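PDB 4TVI: aminotransferase, class IV from Brucella abortus, which probably transfers amino groups between leucine, isoleucine or valine and 2-oxoglutarate, using pyridoxal 5'-phosphate as cofactor. Local coordinates for residues A[68-72]-A[73-77]; A[96-100]-A[101-105]; A[112-115]-A[116-120]; A[213-217]-A[218-222]; A[260-264]-A[265-269]. All coordinates share one frame; numbering follows the deposited sequence.

Contact 1. Residues A[68-72]-A[73-77]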
loop_
_atom_site.group_PDB
_atom_site.type_symbol
_atom_site.label_atom_id
_atom_site.label_comp_id
_atom_site.label_asym_id
_atom_site.label_seq_id
_atom_site.Cartn_x
_atom_site.Cartn_y
_atom_site.Cartn_z
ATOM N N ALA A 68 13.389 3.888 14.551
ATOM C CA ALA A 68 14.505 3.775 15.484
ATOM C C ALA A 68 13.976 3.823 16.915
ATOM O O ALA A 68 12.786 4.056 17.137
ATOM C CB ALA A 68 15.520 4.874 15.245
ATOM N N ARG A 69 14.856 3.615 17.888
ATOM C CA ARG A 69 14.417 3.512 19.276
ATOM C C ARG A 69 15.352 4.219 20.251
ATOM O O ARG A 69 16.568 4.031 20.210
ATOM C CB ARG A 69 14.287 2.041 19.677
ATOM C CG ARG A 69 13.405 1.781 20.892
ATOM C CD ARG A 69 11.921 1.838 20.543
ATOM N NE ARG A 69 11.106 1.168 21.552
ATOM C CZ ARG A 69 10.537 1.781 22.585
ATOM N NH1 ARG A 69 10.692 3.089 22.746
ATOM N NH2 ARG A 69 9.814 1.089 23.458
ATOM N N LEU A 70 14.775 5.031 21.130
ATOM C CA LEU A 70 15.500 5.558 22.279
ATOM C C LEU A 70 15.096 4.770 23.518
ATOM O O LEU A 70 13.913 4.695 23.846
ATOM C CB LEU A 70 15.213 7.048 22.481
ATOM C CG LEU A 70 15.655 7.622 23.830
ATOM C CD1 LEU A 70 17.178 7.603 23.962
ATOM C CD2 LEU A 70 15.090 9.031 24.047
ATOM N N PHE A 71 16.064 4.150 24.184
ATOM C CA PHE A 71 15.770 3.428 25.416
ATOM C C PHE A 71 16.997 3.395 26.319
ATOM O O PHE A 71 18.121 3.238 25.839
ATOM C CB PHE A 71 15.284 2.002 25.112
ATOM C CG PHE A 71 16.344 1.103 24.531
ATOM C CD1 PHE A 71 16.559 1.058 23.163
ATOM C CD2 PHE A 71 17.119 0.299 25.356
ATOM C CE1 PHE A 71 17.533 0.231 22.624
ATOM C CE2 PHE A 71 18.100 -0.529 24.826
ATOM C CZ PHE A 71 18.304 -0.565 23.457
ATOM N N GLU A 72 16.774 3.554 27.622
ATOM C CA GLU A 72 17.854 3.555 28.606
ATOM C C GLU A 72 18.965 4.532 28.222
ATOM O O GLU A 72 20.143 4.304 28.522
ATOM C CB GLU A 72 18.412 2.141 28.779
ATOM C CG GLU A 72 17.367 1.151 29.266
ATOM C CD GLU A 72 17.830 -0.290 29.192
ATOM O OE1 GLU A 72 19.058 -0.532 29.200
ATOM O OE2 GLU A 72 16.957 -1.183 29.121
ATOM N N GLY A 73 18.574 5.618 27.554
ATOM C CA GLY A 73 19.486 6.697 27.218
ATOM C C GLY A 73 20.290 6.500 25.946
ATOM O O GLY A 73 21.124 7.342 25.614
ATOM N N VAL A 74 20.064 5.399 25.231
ATOM C CA VAL A 74 20.847 5.144 24.026
ATOM C C VAL A 74 19.956 4.954 22.796
ATOM O O VAL A 74 18.788 4.582 22.916
ATOM C CB VAL A 74 21.772 3.905 24.204
ATOM C CG1 VAL A 74 22.736 4.134 25.369
ATOM C CG2 VAL A 74 20.963 2.638 24.419
ATOM N N THR A 75 20.521 5.214 21.615
ATOM C CA THR A 75 19.788 5.125 20.352
ATOM C C THR A 75 20.538 4.279 19.324
ATOM O O THR A 75 20.988 4.802 18.298
ATOM C CB THR A 75 19.545 6.522 19.744
ATOM O OG1 THR A 75 20.807 7.176 19.532
ATOM C CG2 THR A 75 18.697 7.380 20.674
ATOM N N PRO A 76 20.672 2.969 19.590
ATOM C CA PRO A 76 21.478 2.092 18.729
ATOM C C PRO A 76 21.004 2.057 17.283
ATOM O O PRO A 76 19.802 1.989 17.020
ATOM C CB PRO A 76 21.326 0.716 19.387
ATOM C CG PRO A 76 20.079 0.805 20.194
ATOM C CD PRO A 76 20.034 2.224 20.686
ATOM N N ASP A 77 21.963 2.128 16.363
ATOM C CA ASP A 77 21.708 2.033 14.927
ATOM C C ASP A 77 20.744 3.104 14.421
ATOM O O ASP A 77 20.082 2.914 13.396
ATOM C CB ASP A 77 21.177 0.638 14.562
ATOM C CG ASP A 77 22.293 -0.393 14.412
ATOM O OD1 ASP A 77 23.392 -0.014 13.957
ATOM O OD2 ASP A 77 22.073 -1.579 14.754
HETATM O O HOH W 1 17.374 2.118 18.282
#
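Phe-71 and Val-74 pair through their backbones across a tight type I' turn, the turn commonly found at the end of two-residue beta hairpins. Two bonds close it: Phe-71 N donates to Val-74 O and Val-74 N to Phe-71 O, both at 3.0 Å and nearly straight. Glu-72 and Gly-73 make the corner, both with positive phi (85° at Gly-73, a value that suits glycine). The Phe-71 side chain starts out away from the second arm, yet its CG sits between the backbone N and the carbonyl carbon (chi1 68°), which swings the ring back over the turn. Val-74 CG2 then lies 4.2 Å above one face of the Phe-71 ring, offset toward the rim, while Pro-76 CG comes obliquely to Phe-71 CE1 at 3.6 Å. Behind the ring, on the other side of the strand, Leu-70 CD1 touches Thr-75 CG2 at 3.6 Å. A water bridges the widening arms, donating to Arg-69 O and to Pro-76 O. The turn, closed by this single bridge, follows strand 64-70, whose neighbour is strand 120-128, and leads into helix 78-91; helix 297-310 packs on it through Trp-307, which meets the Phe-71 ring, and through Tyr-306, Trp-309 and Ala-310 against Pro-76.

Contact 2. Residues A[96-100]-A[101-105]; sequences PTLSA and NDIEA
Ser-99 and Asp-102 grip each other in a capping box at the start of helix 100-111. Asp-102 N donates to Ser-99 OG at 3.0 Å, and Ser-99 N donates in return to Asp-102 OD2 at 3.1 Å, approaching on the anti side and 34° out of the carboxylate plane. The serine hydroxyl can reach forward to the amide of Asp-102 because it stands between its own backbone N and carbonyl carbon (chi1 68°). Regular helix bonding takes over at once, with Ile-103 N to Ser-99 O and Glu-104 N to Ala-100 O.

The packed side is apolar. Leu-98 CB rests on Asp-102 CB at 3.7 Å and on Ile-103 CG1 at 3.9 Å, and Leu-98 CD1 continues along that same CG1. The residue before the N-cap thus meets the fourth residue after it, a hydrophobic staple bracketing the capping box. On the solvent side things are looser: Ser-99 and Asn-101 are exposed, and Asn-101 brings little more than its CB to within 4.0 Å of Ser-99 OG.

The staple faces inward, where Leu-98 and Ile-103 lie on Phe-145 of strand 143-151 and Ile-103 also reaches Tyr-126 of strand 120-128. Helix 78-91 flanks the same corner, with Asn-86 bonding Leu-98 O and Ser-82 touching Ile-103.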
loop_
_atom_site.group_PDB
_atom_site.type_symbol
_atom_site.label_atom_id
_atom_site.label_comp_id
_atom_site.label_asym_id
_atom_site.label_seq_id
_atom_site.Cartn_x
_atom_site.Cartn_y
_atom_site.Cartn_z
ATOM N N PRO A 96 14.143 12.078 -1.501
ATOM C CA PRO A 96 14.316 12.426 -0.087
ATOM C C PRO A 96 14.842 13.844 0.084
ATOM O O PRO A 96 15.745 14.276 -0.631
ATOM C CB PRO A 96 15.320 11.378 0.427
ATOM C CG PRO A 96 15.917 10.755 -0.807
ATOM C CD PRO A 96 14.846 10.832 -1.849
ATOM N N THR A 97 14.241 14.558 1.027
ATOM C CA THR A 97 14.494 15.972 1.248
ATOM C C THR A 97 15.611 16.229 2.260
ATOM O O THR A 97 16.097 17.353 2.380
ATOM C CB THR A 97 13.214 16.662 1.724
ATOM O OG1 THR A 97 12.710 15.958 2.866
ATOM C CG2 THR A 97 12.153 16.632 0.623
ATOM N N LEU A 98 15.980 15.198 3.019
ATOM C CA LEU A 98 17.033 15.320 4.029
ATOM C C LEU A 98 18.111 14.246 3.871
ATOM O O LEU A 98 17.828 13.117 3.474
ATOM C CB LEU A 98 16.441 15.250 5.438
ATOM C CG LEU A 98 15.418 16.311 5.847
ATOM C CD1 LEU A 98 14.872 16.003 7.231
ATOM C CD2 LEU A 98 16.057 17.685 5.824
ATOM N N SER A 99 19.351 14.601 4.187
ATOM C CA SER A 99 20.412 13.610 4.236
ATOM C C SER A 99 20.169 12.691 5.424
ATOM O O SER A 99 19.370 13.011 6.309
ATOM C CB SER A 99 21.777 14.280 4.358
ATOM O OG SER A 99 21.906 14.899 5.623
ATOM N N ALA A 100 20.859 11.557 5.451
ATOM C CA ALA A 100 20.733 10.623 6.567
ATOM C C ALA A 100 21.174 11.282 7.871
ATOM O O ALA A 100 20.536 11.110 8.912
ATOM C CB ALA A 100 21.548 9.366 6.304
ATOM N N ASN A 101 22.252 12.057 7.800
ATOM C CA ASN A 101 22.746 12.802 8.955
ATOM C C ASN A 101 21.760 13.870 9.423
ATOM O O ASN A 101 21.643 14.120 10.627
ATOM C CB ASN A 101 24.099 13.439 8.639
ATOM C CG ASN A 101 25.248 12.474 8.816
ATOM O OD1 ASN A 101 25.072 11.376 9.342
ATOM N ND2 ASN A 101 26.433 12.872 8.369
ATOM N N ASP A 102 21.068 14.502 8.475
ATOM C CA ASP A 102 20.031 15.476 8.805
ATOM C C ASP A 102 18.936 14.840 9.657
ATOM O O ASP A 102 18.551 15.385 10.694
ATOM C CB ASP A 102 19.392 16.065 7.537
ATOM C CG ASP A 102 20.294 17.047 6.815
ATOM O OD1 ASP A 102 21.185 17.647 7.458
ATOM O OD2 ASP A 102 20.106 17.217 5.592
ATOM N N ILE A 103 18.447 13.684 9.211
ATOM C CA ILE A 103 17.387 12.965 9.911
ATOM C C ILE A 103 17.840 12.555 11.309
ATOM O O ILE A 103 17.094 12.699 12.278
ATOM C CB ILE A 103 16.935 11.717 9.120
ATOM C CG1 ILE A 103 16.220 12.137 7.833
ATOM C CG2 ILE A 103 16.036 10.817 9.975
ATOM C CD1 ILE A 103 15.675 10.963 7.024
ATOM N N GLU A 104 19.067 12.052 11.413
ATOM C CA GLU A 104 19.604 11.640 12.705
ATOM C C GLU A 104 19.733 12.833 13.650
ATOM O O GLU A 104 19.336 12.760 14.813
ATOM C CB GLU A 104 20.962 10.954 12.538
ATOM C CG GLU A 104 21.645 10.638 13.861
ATOM C CD GLU A 104 22.927 9.834 13.696
ATOM O OE1 GLU A 104 23.253 9.440 12.558
ATOM O OE2 GLU A 104 23.605 9.587 14.715
ATOM N N ALA A 105 20.292 13.924 13.137
ATOM C CA ALA A 105 20.486 15.139 13.922
ATOM C C ALA A 105 19.146 15.700 14.392
ATOM O O ALA A 105 19.001 16.122 15.537
ATOM C CB ALA A 105 21.244 16.176 13.115
#

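Contact 3. Residues A[112-115]-A[116-120]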
loop_
_atom_site.group_PDB
_atom_site.type_symbol
_atom_site.label_atom_id
_atom_site.label_comp_id
_atom_site.label_asym_id
_atom_site.label_seq_id
_atom_site.Cartn_x
_atom_site.Cartn_y
_atom_site.Cartn_z
ATOM N N LYS A 112 15.127 15.587 22.771
ATOM C CA LYS A 112 15.338 16.533 23.860
ATOM C C LYS A 112 14.028 17.128 24.368
ATOM O O LYS A 112 13.965 17.636 25.486
ATOM C CB LYS A 112 16.276 17.658 23.417
ATOM C CG LYS A 112 17.691 17.195 23.116
ATOM C CD LYS A 112 18.319 16.529 24.329
ATOM C CE LYS A 112 19.758 16.119 24.055
ATOM N NZ LYS A 112 20.372 15.435 25.226
ATOM N N LYS A 113 12.983 17.058 23.552
ATOM C CA LYS A 113 11.693 17.641 23.918
ATOM C C LYS A 113 10.998 16.793 24.974
ATOM O O LYS A 113 10.060 17.242 25.625
ATOM C CB LYS A 113 10.788 17.773 22.687
ATOM C CG LYS A 113 11.338 18.650 21.570
ATOM C CD LYS A 113 10.822 20.079 21.683
ATOM C CE LYS A 113 11.276 20.924 20.502
ATOM N NZ LYS A 113 10.818 22.339 20.611
ATOM N N PHE A 114 11.456 15.557 25.124
ATOM C CA PHE A 114 10.886 14.633 26.095
ATOM C C PHE A 114 11.538 14.786 27.460
ATOM O O PHE A 114 12.664 15.273 27.571
ATOM C CB PHE A 114 11.015 13.195 25.589
ATOM C CG PHE A 114 10.144 12.906 24.407
ATOM C CD1 PHE A 114 10.574 13.206 23.123
ATOM C CD2 PHE A 114 8.883 12.360 24.577
ATOM C CE1 PHE A 114 9.764 12.957 22.029
ATOM C CE2 PHE A 114 8.068 12.102 23.487
ATOM C CZ PHE A 114 8.509 12.401 22.210
ATOM N N ALA A 115 10.806 14.411 28.503
ATOM C CA ALA A 115 11.363 14.386 29.845
ATOM C C ALA A 115 12.530 13.408 29.890
ATOM O O ALA A 115 12.565 12.450 29.115
ATOM C CB ALA A 115 10.295 14.002 30.864
ATOM N N PRO A 116 13.505 13.662 30.777
ATOM C CA PRO A 116 14.627 12.739 30.957
ATOM C C PRO A 116 14.143 11.318 31.236
ATOM O O PRO A 116 13.048 11.138 31.773
ATOM C CB PRO A 116 15.368 13.318 32.164
ATOM C CG PRO A 116 15.062 14.772 32.117
ATOM C CD PRO A 116 13.656 14.880 31.593
ATOM N N ASP A 117 14.936 10.332 30.836
ATOM C CA ASP A 117 14.625 8.928 31.076
ATOM C C ASP A 117 13.289 8.505 30.460
ATOM O O ASP A 117 12.603 7.630 30.987
ATOM C CB ASP A 117 14.617 8.643 32.578
ATOM C CG ASP A 117 15.949 8.951 33.231
ATOM O OD1 ASP A 117 16.986 8.841 32.543
ATOM O OD2 ASP A 117 15.960 9.315 34.428
ATOM N N THR A 118 12.928 9.130 29.345
ATOM C CA THR A 118 11.736 8.737 28.601
ATOM C C THR A 118 12.151 7.971 27.351
ATOM O O THR A 118 12.924 8.479 26.540
ATOM C CB THR A 118 10.873 9.954 28.202
ATOM O OG1 THR A 118 10.412 10.622 29.384
ATOM C CG2 THR A 118 9.669 9.516 27.372
ATOM N N ASP A 119 11.657 6.743 27.213
ATOM C CA ASP A 119 11.950 5.916 26.040
ATOM C C ASP A 119 11.061 6.326 24.873
ATOM O O ASP A 119 9.858 6.564 25.039
ATOM C CB ASP A 119 11.759 4.424 26.335
ATOM C CG ASP A 119 12.555 3.955 27.531
ATOM O OD1 ASP A 119 13.603 4.566 27.834
ATOM O OD2 ASP A 119 12.140 2.959 28.158
ATOM N N VAL A 120 11.656 6.427 23.692
ATOM C CA VAL A 120 10.947 6.990 22.559
ATOM C C VAL A 120 11.059 6.100 21.318
ATOM O O VAL A 120 12.111 5.515 21.043
ATOM C CB VAL A 120 11.469 8.416 22.228
ATOM C CG1 VAL A 120 10.715 9.014 21.039
ATOM C CG2 VAL A 120 11.353 9.339 23.449
HETATM O O HOH W 2 14.254 10.726 27.359
#
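Phe-114 and Val-120 meet across the helix-to-strand connection that leads from helix 100-111 into strand 120-128 of the antiparallel sheet. The aromatic side chain, directed at the far arm of the loop, can be followed outward. Phe-114 CB is 4.2 Å from Thr-118 CB. The ring then comes under the valine, with Val-120 CG2 3.9 Å from Phe-114 CG. Of the two ortho carbons, CD1 stays under the same methyl, whereas Phe-114 CD2 is shared between Val-120 CG2 and Thr-118 CG2, the threonine methyl arriving obliquely at 4.1 Å. Further out, CE1 meets both valine methyls, and Phe-114 CE2 and CZ, the tip, stay 4.3 and 4.4 Å from Val-120 CG2. That methyl thus sits over the centre of the ring, 11° off its normal, in a CH-pi contact, the two side chains approaching from opposite directions. Beyond the loop, Trp-36 meets the Phe-114 ring edge-to-face, and Leu-149 and Ala-151 of strand 143-151 also touch it.

The exposed end of the loop is held through one carbonyl. Ala-115 O receives Thr-118 OG1 and, weakly, Thr-118 N, and a water also donates to it while donating to Thr-118 O at 2.7 Å. The hydroxyl lies beside the threonine's own backbone N (chi1 -62°), which turns it back over the loop: Thr-118 OG1 stands 2.8 Å from Ala-115 O, 53° out of the carbonyl plane.

Contact 4. Residues A[213-217]-A[218-222]; sequences AETAT and SNVFM
Thr-215 and Ser-218 meet hydroxyl to hydroxyl inside a buried turn, where two strand segments run at 98° to each other instead of folding back as a hairpin. Thr-215 OG1 and Ser-218 OG are 3.0 Å apart and hydrogen-bonded, with either able to donate. The same Thr-215 OG1 accepts from Thr-217 N at 3.1 Å, a nearly straight bond that makes an ST turn; its place between the backbone N and carbonyl carbon (chi1 85°) points it into the bend. The backbone adds its own clasp, Thr-215 N to Ser-218 O at 2.8 Å. Thr-215 OG1 thus bonds both Thr-217 N and Ser-218 OG, which would restrain the serine's rotation.

After the turn, Val-220 points back at the first strand: its CG1 lies 3.7 Å from Glu-214 CA, and its CB packs against Thr-215 CG2 at 3.8 Å. A water takes hydrogens from Val-220 N and Asn-219 ND2 and gives one to Ala-213 O, linking the segments where they diverge. The extended Glu-214 side chain runs past Ser-218 O, and its OE1 lies near the pyridine N1 of the modified lysine at position 180, consistent with the family's glutamate facing that ring nitrogen.

Strand 212-215 pairs with strand 202-206, where Ala-213 and Glu-214 form a classic bulge opposite Val-205, whereas strand 219-224 lies between strands 227-231 and 272-277, with helix 241-252 against Asn-219 and Phe-221.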
loop_
_atom_site.group_PDB
_atom_site.type_symbol
_atom_site.label_atom_id
_atom_site.label_comp_id
_atom_site.label_asym_id
_atom_site.label_seq_id
_atom_site.Cartn_x
_atom_site.Cartn_y
_atom_site.Cartn_z
ATOM N N ALA A 213 10.068 -16.611 5.543
ATOM C CA ALA A 213 10.664 -15.302 5.346
ATOM C C ALA A 213 10.879 -14.593 6.680
ATOM O O ALA A 213 11.977 -14.139 6.983
ATOM C CB ALA A 213 9.785 -14.454 4.436
ATOM N N GLU A 214 9.811 -14.496 7.465
ATOM C CA GLU A 214 9.824 -13.755 8.721
ATOM C C GLU A 214 8.475 -13.926 9.393
ATOM O O GLU A 214 7.660 -14.736 8.947
ATOM C CB GLU A 214 10.118 -12.269 8.487
ATOM C CG GLU A 214 9.187 -11.612 7.467
ATOM C CD GLU A 214 9.334 -10.103 7.429
ATOM O OE1 GLU A 214 10.154 -9.572 8.205
ATOM O OE2 GLU A 214 8.639 -9.449 6.623
ATOM N N THR A 215 8.223 -13.159 10.450
ATOM C CA THR A 215 6.887 -13.142 11.025
ATOM C C THR A 215 6.103 -12.044 10.322
ATOM O O THR A 215 6.622 -11.399 9.416
ATOM C CB THR A 215 6.894 -12.916 12.556
ATOM O OG1 THR A 215 6.942 -11.515 12.842
ATOM C CG2 THR A 215 8.089 -13.620 13.205
ATOM N N ALA A 216 4.867 -11.814 10.741
ATOM C CA ALA A 216 4.050 -10.791 10.102
ATOM C C ALA A 216 4.504 -9.382 10.483
ATOM O O ALA A 216 4.068 -8.404 9.877
ATOM C CB ALA A 216 2.590 -10.987 10.451
ATOM N N THR A 217 5.366 -9.275 11.489
ATOM C CA THR A 217 5.791 -7.965 11.988
ATOM C C THR A 217 7.302 -7.788 12.125
ATOM O O THR A 217 7.768 -6.692 12.451
ATOM C CB THR A 217 5.197 -7.676 13.378
ATOM O OG1 THR A 217 5.701 -8.641 14.314
ATOM C CG2 THR A 217 3.672 -7.728 13.351
ATOM N N SER A 218 8.068 -8.854 11.910
ATOM C CA SER A 218 9.483 -8.818 12.271
ATOM C C SER A 218 10.298 -9.980 11.712
ATOM O O SER A 218 9.751 -11.040 11.422
ATOM C CB SER A 218 9.609 -8.816 13.792
ATOM O OG SER A 218 8.992 -9.977 14.328
ATOM N N ASN A 219 11.612 -9.783 11.609
ATOM C CA ASN A 219 12.519 -10.861 11.227
ATOM C C ASN A 219 12.448 -11.987 12.239
ATOM O O ASN A 219 12.179 -11.747 13.414
ATOM C CB ASN A 219 13.955 -10.348 11.109
ATOM C CG ASN A 219 14.145 -9.441 9.918
ATOM O OD1 ASN A 219 14.557 -8.293 10.060
ATOM N ND2 ASN A 219 13.851 -9.957 8.724
ATOM N N VAL A 220 12.670 -13.215 11.783
ATOM C CA VAL A 220 12.543 -14.371 12.661
ATOM C C VAL A 220 13.854 -15.146 12.721
ATOM O O VAL A 220 14.621 -15.176 11.754
ATOM C CB VAL A 220 11.386 -15.295 12.211
ATOM C CG1 VAL A 220 11.741 -16.038 10.924
ATOM C CG2 VAL A 220 11.003 -16.275 13.320
ATOM N N PHE A 221 14.114 -15.728 13.888
ATOM C CA PHE A 221 15.286 -16.553 14.139
ATOM C C PHE A 221 14.858 -17.841 14.808
ATOM O O PHE A 221 13.826 -17.888 15.474
ATOM C CB PHE A 221 16.283 -15.844 15.057
ATOM C CG PHE A 221 17.071 -14.741 14.407
ATOM C CD1 PHE A 221 16.488 -13.509 14.143
ATOM C CD2 PHE A 221 18.420 -14.916 14.125
ATOM C CE1 PHE A 221 17.226 -12.483 13.573
ATOM C CE2 PHE A 221 19.165 -13.902 13.552
ATOM C CZ PHE A 221 18.567 -12.676 13.278
ATOM N N MET A 222 15.673 -18.877 14.670
ATOM C CA MET A 222 15.483 -20.083 15.455
ATOM C C MET A 222 16.815 -20.627 15.946
ATOM O O MET A 222 17.873 -20.321 15.392
ATOM C CB MET A 222 14.737 -21.145 14.646
ATOM C CG MET A 222 15.397 -21.507 13.327
ATOM S SD MET A 222 14.665 -22.977 12.584
ATOM C CE MET A 222 15.607 -24.261 13.411
HETATM O O HOH W 3 13.474 -13.031 9.010
#

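Contact 5. Residues A[260-264]-A[265-269]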
loop_
_atom_site.group_PDB
_atom_site.type_symbol
_atom_site.label_atom_id
_atom_site.label_comp_id
_atom_site.label_asym_id
_atom_site.label_seq_id
_atom_site.Cartn_x
_atom_site.Cartn_y
_atom_site.Cartn_z
ATOM N N THR A 260 20.259 -19.194 5.867
ATOM C CA THR A 260 19.987 -20.244 4.908
ATOM C C THR A 260 18.500 -20.320 4.595
ATOM O O THR A 260 17.690 -19.623 5.209
ATOM C CB THR A 260 20.461 -21.604 5.435
ATOM O OG1 THR A 260 20.350 -22.586 4.401
ATOM C CG2 THR A 260 19.613 -22.023 6.625
ATOM N N THR A 261 18.145 -21.167 3.636
ATOM C CA THR A 261 16.747 -21.354 3.284
ATOM C C THR A 261 16.090 -22.235 4.340
ATOM O O THR A 261 16.547 -23.344 4.609
ATOM C CB THR A 261 16.597 -21.986 1.891
ATOM O OG1 THR A 261 17.145 -21.103 0.902
ATOM C CG2 THR A 261 15.128 -22.267 1.574
ATOM N N LEU A 262 15.032 -21.727 4.961
ATOM C CA LEU A 262 14.337 -22.473 6.001
ATOM C C LEU A 262 12.872 -22.711 5.647
ATOM O O LEU A 262 12.210 -21.847 5.069
ATOM C CB LEU A 262 14.436 -21.739 7.340
ATOM C CG LEU A 262 15.835 -21.511 7.914
ATOM C CD1 LEU A 262 15.767 -20.526 9.076
ATOM C CD2 LEU A 262 16.480 -22.823 8.354
ATOM N N LYS A 263 12.374 -23.892 5.992
ATOM C CA LYS A 263 10.972 -24.217 5.794
ATOM C C LYS A 263 10.231 -24.231 7.127
ATOM O O LYS A 263 10.849 -24.125 8.186
ATOM C CB LYS A 263 10.830 -25.570 5.083
ATOM C CG LYS A 263 11.303 -25.544 3.634
ATOM C CD LYS A 263 10.976 -26.838 2.899
ATOM C CE LYS A 263 9.487 -27.139 2.952
ATOM N NZ LYS A 263 8.663 -25.997 2.455
ATOM N N ILE A 264 8.908 -24.351 7.065
ATOM C CA ILE A 264 8.079 -24.421 8.263
ATOM C C ILE A 264 8.550 -25.568 9.145
ATOM O O ILE A 264 8.609 -25.443 10.371
ATOM C CB ILE A 264 6.584 -24.612 7.922
ATOM C CG1 ILE A 264 6.016 -23.362 7.237
ATOM C CG2 ILE A 264 5.785 -24.924 9.181
ATOM C CD1 ILE A 264 5.997 -22.134 8.126
ATOM N N GLU A 265 8.902 -26.678 8.503
ATOM C CA GLU A 265 9.415 -27.854 9.193
ATOM C C GLU A 265 10.613 -27.540 10.086
ATOM O O GLU A 265 10.722 -28.080 11.181
ATOM C CB GLU A 265 9.794 -28.937 8.173
ATOM C CG GLU A 265 8.601 -29.634 7.505
ATOM C CD GLU A 265 7.895 -28.793 6.439
ATOM O OE1 GLU A 265 8.238 -27.604 6.251
ATOM O OE2 GLU A 265 6.977 -29.332 5.786
ATOM N N ASP A 266 11.495 -26.655 9.633
ATOM C CA ASP A 266 12.666 -26.270 10.428
ATOM C C ASP A 266 12.260 -25.630 11.748
ATOM O O ASP A 266 12.870 -25.884 12.782
ATOM C CB ASP A 266 13.567 -25.312 9.643
ATOM C CG ASP A 266 14.268 -25.996 8.488
ATOM O OD1 ASP A 266 15.091 -26.897 8.755
ATOM O OD2 ASP A 266 13.977 -25.658 7.319
ATOM N N PHE A 267 11.221 -24.803 11.709
ATOM C CA PHE A 267 10.762 -24.123 12.914
ATOM C C PHE A 267 9.945 -25.061 13.799
ATOM O O PHE A 267 9.845 -24.856 15.007
ATOM C CB PHE A 267 9.974 -22.868 12.539
ATOM C CG PHE A 267 10.850 -21.749 12.049
ATOM C CD1 PHE A 267 11.271 -21.705 10.729
ATOM C CD2 PHE A 267 11.272 -20.756 12.915
ATOM C CE1 PHE A 267 12.095 -20.688 10.279
ATOM C CE2 PHE A 267 12.091 -19.730 12.472
ATOM C CZ PHE A 267 12.503 -19.697 11.150
ATOM N N ARG A 268 9.384 -26.104 13.202
ATOM C CA ARG A 268 8.711 -27.135 13.979
ATOM C C ARG A 268 9.726 -27.837 14.891
ATOM O O ARG A 268 9.374 -28.308 15.973
ATOM C CB ARG A 268 8.011 -28.153 13.067
ATOM C CG ARG A 268 6.914 -27.570 12.178
ATOM C CD ARG A 268 5.689 -27.135 12.971
ATOM N NE ARG A 268 4.592 -26.738 12.089
ATOM C CZ ARG A 268 3.567 -25.971 12.454
ATOM N NH1 ARG A 268 3.489 -25.499 13.692
ATOM N NH2 ARG A 268 2.621 -25.667 11.576
ATOM N N GLU A 269 10.984 -27.897 14.455
ATOM C CA GLU A 269 12.019 -28.614 15.203
ATOM C C GLU A 269 12.858 -27.711 16.087
ATOM O O GLU A 269 13.789 -28.184 16.729
ATOM C CB GLU A 269 12.993 -29.329 14.266
ATOM C CG GLU A 269 12.409 -29.901 13.010
ATOM C CD GLU A 269 13.463 -30.121 11.933
ATOM O OE1 GLU A 269 14.668 -29.959 12.226
ATOM O OE2 GLU A 269 13.086 -30.459 10.793
#
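The start of the short helix 264-268 is made here, with Lys-263 as its N-cap residue and Asp-266 reaching back to it. Lys-263 N donates to Asp-266 OD2 at 2.7 Å, almost straight (172°) and on the anti lone pair of that oxygen. The aspartate's CG lies beside its own backbone N (chi1 -70°), which brings the carboxylate under the amide before the first turn. The other oxygen, OD1, forms a salt bridge with Arg-224, so the group is held from two directions. A lysine side chain has no acceptor to return the bond; Asp-266 N makes a weak bond to the backbone Lys-263 O instead.

Leu-262 supplies the apolar half. Leu-262 CD1 lies 3.9 Å from Phe-267 CE1, the side chains crossing at about a right angle, and Leu-262 CD2 packs on Asp-266 CG at the same distance. Lys-263 O sits at the edge of the Phe-267 ring, in its plane, 3.5 Å from Phe-267 CD1. Ile-264 and Arg-268 run side by side, Ile-264 CG2 3.6 Å from Arg-268 NE, while the guanidinium forms a salt bridge with Asp-289 and a cation-pi contact with Phe-288. Lys-263 and Glu-265 also point the same way, though NZ and OE1 stay beyond salt-bridge distance. Leu-262 before the N-cap against Phe-267, four residues after it, is a hydrophobic staple, and the Lys-263 to Asp-266 bond is one half of a capping box.

The five contacts fall into two groups. Contacts 1 and 3 touch, their centres 11 Å apart, because strands 64-70 and 120-128 are neighbours: Leu-70 N is 2.7 Å from Val-120 O, a probable hydrogen bond. Contact 2, at the other end of helix 100-111 from contact 3, lies about 21 Å from it between centres. Contacts 4 and 5 form the second group, centres 12 Å apart, with Val-220 CG2 against Phe-267 CE2 at 3.7 Å. Contact 4 reaches the cofactor site through Glu-214; contact 5 packs against strand 219-224 of contact 4 through Phe-267. Between the groups, contacts 1 and 4 have centres about 22 Å apart.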